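Local coordinates for FrnE protein (Deinococcus radiodurans, PDB 5CO3), which probably works as a cytoplasmic disulfide oxidoreductase of the DsbA-like thioredoxin family, exchanging thiols and disulfides in substrate proteins, at residues 51-55 / 188-192. Sequence-based numbering, arbitrary orientation.
Sequences SFELD and ITGVP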
loop_
_atom_site.group_PDB
_atom_site.type_symbol
_atom_site.label_atom_id
_atom_site.label_comp_id
_atom_site.label_asym_id
_atom_site.label_seq_id
_atom_site.Cartn_x
_atom_site.Cartn_y
_atom_site.Cartn_z
ATOM N N SER A 51 1.026 -0.156 -7.185
ATOM C CA SER A 51 -0.025 -1.153 -7.332
ATOM C C SER A 51 0.511 -2.570 -7.253
ATOM O O SER A 51 1.555 -2.892 -7.823
ATOM C CB SER A 51 -0.759 -0.960 -8.657
ATOM O OG SER A 51 -1.181 0.378 -8.816
ATOM N N PHE A 52 -0.227 -3.413 -6.546
ATOM C CA PHE A 52 0.053 -4.835 -6.489
ATOM C C PHE A 52 -1.294 -5.535 -6.406
ATOM O O PHE A 52 -2.174 -5.097 -5.660
ATOM C CB PHE A 52 0.927 -5.181 -5.287
ATOM C CG PHE A 52 1.469 -6.583 -5.306
ATOM C CD1 PHE A 52 0.688 -7.647 -4.886
ATOM C CD2 PHE A 52 2.771 -6.834 -5.715
ATOM C CE1 PHE A 52 1.187 -8.932 -4.887
ATOM C CE2 PHE A 52 3.276 -8.117 -5.715
ATOM C CZ PHE A 52 2.476 -9.170 -5.306
ATOM N N GLU A 53 -1.459 -6.587 -7.201
ATOM C CA GLU A 53 -2.667 -7.396 -7.158
ATOM C C GLU A 53 -2.325 -8.803 -6.717
ATOM O O GLU A 53 -1.550 -9.489 -7.382
ATOM C CB GLU A 53 -3.355 -7.428 -8.528
ATOM C CG GLU A 53 -4.287 -6.251 -8.769
ATOM C CD GLU A 53 -4.886 -6.253 -10.168
ATOM O OE1 GLU A 53 -5.986 -6.819 -10.372
ATOM O OE2 GLU A 53 -4.242 -5.688 -11.077
ATOM N N LEU A 54 -2.897 -9.225 -5.590
ATOM C CA LEU A 54 -2.741 -10.602 -5.139
ATOM C C LEU A 54 -3.176 -11.569 -6.225
ATOM O O LEU A 54 -2.555 -12.603 -6.426
ATOM C CB LEU A 54 -3.554 -10.861 -3.877
ATOM C CG LEU A 54 -3.193 -10.019 -2.659
ATOM C CD1 LEU A 54 -4.121 -10.379 -1.514
ATOM C CD2 LEU A 54 -1.731 -10.235 -2.294
ATOM N N ASP A 55 -4.250 -11.222 -6.923
ATOM C CA ASP A 55 -4.795 -12.081 -7.967
ATOM C C ASP A 55 -5.328 -11.243 -9.123
ATOM O O ASP A 55 -6.511 -10.900 -9.157
ATOM C CB ASP A 55 -5.902 -12.972 -7.396
ATOM C CG ASP A 55 -6.450 -13.971 -8.413
ATOM O OD1 ASP A 55 -5.857 -14.157 -9.505
ATOM O OD2 ASP A 55 -7.488 -14.587 -8.096
ATOM N N ILE A 188 9.337 -9.048 -5.596
ATOM C CA ILE A 188 8.281 -8.877 -4.603
ATOM C C ILE A 188 7.122 -9.822 -4.913
ATOM O O ILE A 188 6.478 -9.700 -5.954
ATOM C CB ILE A 188 7.775 -7.423 -4.563
ATOM C CG1 ILE A 188 8.933 -6.477 -4.226
ATOM C CG2 ILE A 188 6.619 -7.283 -3.571
ATOM C CD1 ILE A 188 8.597 -5.019 -4.393
ATOM N N THR A 189 6.861 -10.767 -4.011
ATOM C CA THR A 189 5.796 -11.748 -4.228
ATOM C C THR A 189 4.724 -11.683 -3.138
ATOM O O THR A 189 3.751 -12.444 -3.159
ATOM C CB THR A 189 6.358 -13.185 -4.295
ATOM O OG1 THR A 189 6.994 -13.508 -3.054
ATOM C CG2 THR A 189 7.377 -13.307 -5.418
ATOM N N GLY A 190 4.903 -10.767 -2.192
ATOM C CA GLY A 190 3.941 -10.579 -1.127
ATOM C C GLY A 190 3.899 -9.135 -0.668
ATOM O O GLY A 190 4.876 -8.398 -0.830
ATOM N N VAL A 191 2.769 -8.733 -0.093
ATOM C CA VAL A 191 2.562 -7.345 0.309
ATOM C C VAL A 191 2.078 -7.244 1.751
ATOM O O VAL A 191 1.463 -8.167 2.271
ATOM C CB VAL A 191 1.561 -6.640 -0.640
ATOM C CG1 VAL A 191 2.228 -6.353 -1.977
ATOM C CG2 VAL A 191 0.291 -7.477 -0.822
ATOM N N PRO A 192 2.338 -6.110 2.416
ATOM C CA PRO A 192 3.019 -4.918 1.912
ATOM C C PRO A 192 4.515 -5.136 1.754
ATOM O O PRO A 192 5.107 -5.967 2.446
ATOM C CB PRO A 192 2.728 -3.879 2.990
ATOM C CG PRO A 192 2.589 -4.666 4.233
ATOM C CD PRO A 192 1.924 -5.949 3.817
#
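Val191 sets its CG1 methyl over one face of the Phe52 ring. This is a CH-pi contact: Val191 CG1 lies 3.7 Å from the centroid of the Phe52 ring, 22° off its normal. The methyl does not sit over the middle. It is shifted toward the CB end of the ring, where Val191 CG1 comes within 3.4 Å of Phe52 CG. The other branch, Val191 CG2, meets Leu54 CD2 at 3.7 Å. The valine is therefore shared between an aromatic and an aliphatic neighbour.

The far end of the ring meets the backbone just before Val191. Ile188 O lies at the ring edge, close to its plane, 3.6 Å from Phe52 CE2. Phe52 CE2 also touches Ile188 CG2 at 4.1 Å. Phe52 CZ comes obliquely to Thr189 C, at 4.0 Å. Phe52 holds CG anti to its own nitrogen (chi1 -169°), which extends the ring across to 188-192. The side chains that meet are apolar, and the two segments share no hydrogen bond. Replacing Phe52 with an alanine would probably open a gap beneath Val191 CG1 and free that part of the 188-192 loop to shift.

Further out, polar bonds hold the 51-55 backbone. Ser51 N is bonded to Asp179 OD2, and Leu54 N to Asp19 OD2. Glu53 CB points away from 188-192, and its carboxylate forms a salt bridge with Arg177. On the other loop, the side chain of Val191 also touches Cys22 and Cys25.

The peptide bond between Val191 and Pro192 is cis, and strand 193-196 of the central sheet follows. A cis-proline loop beside a CxxC pair at a helix start is characteristic of thioredoxin-fold disulfide oxidoreductases, and Cys22 and Cys25 are consistent with the redox pair of a DsbA-like active site.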